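Local coordinates for porphyranase B (Zobellia galactanivorans, PDB 3JUU), which cleaves the sulfated algal polysaccharide porphyran at the (1->4) linkages between beta-D-galactopyranose and alpha-L-galactopyranose-6-sulfate, as a family 16 glycoside hydrolase, at residues Lys41-Ile49 / Gly97-Met105. Residues are numbered along the deposited sequence; the frame is centred on the assembly and turned at random.
Sequences KIDEKKWQI and GYVGSRNGM. With SO4 (sulfate ion), chain E.
A short antiparallel edge pairing in the jelly-roll beta-sandwich of this family 16 enzyme joins Trp47-Gln48 to strand 90-101. Gln48 and Gly100 form the hydrogen-bonded pair: Gln48 N gives to Gly100 O at 2.7 Å and Gly100 N to Gln48 O at 2.9 Å. Beyond the non-hydrogen-bonded pair Trp47-Ser101, Arg102 N reaches Lys46 O at 2.9 Å in a nearly straight bond (178°). The extended Arg102 chain runs back across the turn before the strand, where NE makes two weak bonds, to Glu44 O and Trp47 O. Gln48 CB sits 3.7 Å above the centre of the guanidinium; with CG anti to the backbone N (chi1 -179°), the Gln48 chain crosses Arg102 at about a right angle, its amide plane turned 48° from the guanidinium. A water links Gln48 OE1 to Tyr98 OH; the Tyr98 side chain lies about 4 Å from that of Trp54, which probably binds substrate. On the other face, towards the interior, Val99 CG1 meets Ile42 CD1 tip to tip at 3.7 Å and also touches Trp47 CB, while Trp47 CZ3 lies 3.6 Å from Ser101 CB. Trp47 NE1 is hydrogen-bonded to Asp35 OD2. Strand 237-242 pairs with the far side of strand 90-101, Met240 touching Trp47 and Val99, and Ile67 of strand 67-70 packs against Ile42, Ile49 and Val99.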
loop_
_atom_site.group_PDB
_atom_site.type_symbol
_atom_site.label_atom_id
_atom_site.label_comp_id
_atom_site.label_asym_id
_atom_site.label_seq_id
_atom_site.Cartn_x
_atom_site.Cartn_y
_atom_site.Cartn_z
ATOM N N LYS A 41 -18.863 6.414 7.155
ATOM C CA LYS A 41 -17.972 7.402 6.496
ATOM C C LYS A 41 -16.537 7.267 7.052
ATOM O O LYS A 41 -16.338 7.168 8.260
ATOM C CB LYS A 41 -18.461 8.807 6.795
ATOM C CG LYS A 41 -19.867 9.109 6.148
ATOM C CD LYS A 41 -19.748 9.644 4.720
ATOM C CE LYS A 41 -21.137 10.067 4.151
ATOM N NZ LYS A 41 -21.851 8.930 3.431
ATOM N N ILE A 42 -15.553 7.263 6.160
ATOM C CA ILE A 42 -14.171 7.143 6.609
ATOM C C ILE A 42 -13.832 8.295 7.542
ATOM O O ILE A 42 -14.261 9.437 7.345
ATOM C CB ILE A 42 -13.148 7.032 5.402
ATOM C CG1 ILE A 42 -11.734 6.689 5.914
ATOM C CG2 ILE A 42 -13.161 8.306 4.485
ATOM C CD1 ILE A 42 -10.746 6.304 4.741
ATOM N N ASP A 43 -13.026 8.004 8.555
ATOM C CA ASP A 43 -12.621 9.008 9.528
ATOM C C ASP A 43 -11.534 9.879 8.940
ATOM O O ASP A 43 -10.380 9.442 8.799
ATOM C CB ASP A 43 -12.120 8.232 10.787
ATOM C CG ASP A 43 -11.545 9.120 11.854
ATOM O OD1 ASP A 43 -11.565 10.348 11.729
ATOM O OD2 ASP A 43 -11.080 8.554 12.861
ATOM N N GLU A 44 -11.892 11.120 8.574
ATOM C CA GLU A 44 -10.940 12.006 7.948
ATOM C C GLU A 44 -10.075 12.761 8.920
ATOM O O GLU A 44 -9.242 13.534 8.494
ATOM C CB GLU A 44 -11.623 12.927 6.934
ATOM C CG GLU A 44 -12.085 12.152 5.683
ATOM C CD GLU A 44 -12.682 13.055 4.624
ATOM O OE1 GLU A 44 -13.916 12.949 4.438
ATOM O OE2 GLU A 44 -11.985 13.864 4.001
ATOM N N LYS A 45 -10.246 12.525 10.229
ATOM C CA LYS A 45 -9.219 13.037 11.143
ATOM C C LYS A 45 -8.041 12.021 11.175
ATOM O O LYS A 45 -6.960 12.374 11.550
ATOM C CB LYS A 45 -9.740 13.194 12.588
ATOM C CG LYS A 45 -10.893 14.282 12.760
ATOM C CD LYS A 45 -10.380 15.725 12.989
ATOM C CE LYS A 45 -9.761 16.463 11.733
ATOM N NZ LYS A 45 -10.613 17.503 11.029
ATOM N N LYS A 46 -8.298 10.771 10.791
ATOM C CA LYS A 46 -7.240 9.733 10.838
ATOM C C LYS A 46 -6.615 9.580 9.453
ATOM O O LYS A 46 -5.381 9.343 9.305
ATOM C CB LYS A 46 -7.856 8.431 11.254
ATOM C CG LYS A 46 -6.831 7.298 11.532
ATOM C CD LYS A 46 -7.575 6.080 12.201
ATOM C CE LYS A 46 -7.713 6.266 13.707
ATOM N NZ LYS A 46 -8.492 5.141 14.257
ATOM N N TRP A 47 -7.459 9.713 8.428
ATOM C CA TRP A 47 -7.078 9.412 7.052
ATOM C C TRP A 47 -7.266 10.612 6.158
ATOM O O TRP A 47 -8.271 11.373 6.345
ATOM C CB TRP A 47 -7.910 8.254 6.510
ATOM C CG TRP A 47 -7.847 7.020 7.365
ATOM C CD1 TRP A 47 -8.856 6.523 8.170
ATOM C CD2 TRP A 47 -6.729 6.103 7.498
ATOM N NE1 TRP A 47 -8.423 5.345 8.800
ATOM C CE2 TRP A 47 -7.124 5.078 8.418
ATOM C CE3 TRP A 47 -5.424 6.073 6.952
ATOM C CZ2 TRP A 47 -6.253 3.976 8.811
ATOM C CZ3 TRP A 47 -4.544 4.980 7.322
ATOM C CH2 TRP A 47 -4.969 3.954 8.257
ATOM N N GLN A 48 -6.376 10.748 5.172
ATOM C CA GLN A 48 -6.442 11.841 4.157
ATOM C C GLN A 48 -6.855 11.167 2.880
ATOM O O GLN A 48 -6.175 10.255 2.381
ATOM C CB GLN A 48 -5.106 12.601 3.966
ATOM C CG GLN A 48 -5.157 13.734 2.966
ATOM C CD GLN A 48 -3.916 14.530 3.024
ATOM O OE1 GLN A 48 -2.788 13.970 3.130
ATOM N NE2 GLN A 48 -4.065 15.847 2.927
ATOM N N ILE A 49 -7.964 11.633 2.304
ATOM C CA ILE A 49 -8.406 11.084 1.001
ATOM C C ILE A 49 -8.496 12.167 -0.103
ATOM O O ILE A 49 -8.819 11.821 -1.245
ATOM C CB ILE A 49 -9.748 10.378 1.156
ATOM C CG1 ILE A 49 -10.916 11.372 1.507
ATOM C CG2 ILE A 49 -9.612 9.196 2.238
ATOM C CD1 ILE A 49 -12.351 10.693 1.470
ATOM N N GLY A 97 -8.218 5.934 -6.181
ATOM C CA GLY A 97 -8.446 6.531 -4.890
ATOM C C GLY A 97 -7.177 6.423 -4.069
ATOM O O GLY A 97 -6.282 5.571 -4.338
ATOM N N TYR A 98 -7.123 7.288 -3.056
ATOM C CA TYR A 98 -5.892 7.439 -2.244
ATOM C C TYR A 98 -6.362 7.567 -0.834
ATOM O O TYR A 98 -7.344 8.339 -0.549
ATOM C CB TYR A 98 -5.133 8.680 -2.708
ATOM C CG TYR A 98 -4.005 9.186 -1.767
ATOM C CD1 TYR A 98 -2.688 9.028 -2.109
ATOM C CD2 TYR A 98 -4.316 9.773 -0.502
ATOM C CE1 TYR A 98 -1.654 9.494 -1.283
ATOM C CE2 TYR A 98 -3.282 10.242 0.335
ATOM C CZ TYR A 98 -1.970 10.109 -0.103
ATOM O OH TYR A 98 -0.944 10.581 0.621
ATOM N N VAL A 99 -5.752 6.782 0.053
ATOM C CA VAL A 99 -6.045 6.953 1.473
ATOM C C VAL A 99 -4.672 6.948 2.175
ATOM O O VAL A 99 -3.959 5.936 2.061
ATOM C CB VAL A 99 -6.899 5.764 2.020
ATOM C CG1 VAL A 99 -7.256 6.034 3.553
ATOM C CG2 VAL A 99 -8.195 5.540 1.207
ATOM N N GLY A 100 -4.292 8.046 2.835
ATOM C CA GLY A 100 -3.030 8.130 3.545
ATOM C C GLY A 100 -3.221 8.446 5.029
ATOM O O GLY A 100 -4.137 9.224 5.420
ATOM N N SER A 101 -2.410 7.805 5.881
ATOM C CA SER A 101 -2.518 8.116 7.358
ATOM C C SER A 101 -2.022 9.511 7.639
ATOM O O SER A 101 -0.955 9.919 7.155
ATOM C CB SER A 101 -1.790 7.038 8.237
ATOM O OG SER A 101 -0.367 7.104 8.060
ATOM N N ARG A 102 -2.793 10.301 8.390
ATOM C CA ARG A 102 -2.288 11.638 8.707
ATOM C C ARG A 102 -1.248 11.534 9.859
ATOM O O ARG A 102 -0.452 12.453 10.019
ATOM C CB ARG A 102 -3.446 12.522 9.171
ATOM C CG ARG A 102 -4.454 12.750 8.097
ATOM C CD ARG A 102 -5.535 13.754 8.632
ATOM N NE ARG A 102 -6.601 13.877 7.642
ATOM C CZ ARG A 102 -6.608 14.798 6.663
ATOM N NH1 ARG A 102 -5.585 15.647 6.490
ATOM N NH2 ARG A 102 -7.634 14.851 5.825
ATOM N N ASN A 103 -1.250 10.439 10.605
ATOM C CA ASN A 103 -0.224 10.188 11.655
ATOM C C ASN A 103 0.822 9.143 11.193
ATOM O O ASN A 103 0.490 8.253 10.412
ATOM C CB ASN A 103 -0.918 9.708 12.929
ATOM C CG ASN A 103 -1.791 10.816 13.541
ATOM O OD1 ASN A 103 -1.246 11.803 14.060
ATOM N ND2 ASN A 103 -3.109 10.671 13.444
ATOM N N GLY A 104 2.081 9.348 11.599
ATOM C CA GLY A 104 3.181 8.433 11.168
ATOM C C GLY A 104 3.829 7.764 12.378
ATOM O O GLY A 104 3.505 8.082 13.563
ATOM N N MET A 105 4.728 6.833 12.079
ATOM C CA MET A 105 5.501 6.160 13.123
ATOM C C MET A 105 6.867 5.730 12.508
ATOM O O MET A 105 7.051 5.637 11.289
ATOM C CB MET A 105 4.652 4.971 13.704
ATOM C CG MET A 105 5.277 4.036 14.863
ATOM S SD MET A 105 5.887 5.144 16.199
ATOM C CE MET A 105 4.275 5.814 16.826
HETATM S S SO4 E . -20.180 6.901 11.018
HETATM O O1 SO4 E . -21.072 5.732 11.232
HETATM O O2 SO4 E . -20.976 8.118 10.921
HETATM O O3 SO4 E . -19.166 7.012 12.078
HETATM O O4 SO4 E . -19.484 6.790 9.736
HETATM O O HOH W 1 -3.474 8.616 11.052
HETATM O O HOH W 2 -1.657 11.411 3.015
HETATM O O HOH W 3 -6.229 18.068 4.214
HETATM O O HOH W 4 -9.012 9.535 -3.136
#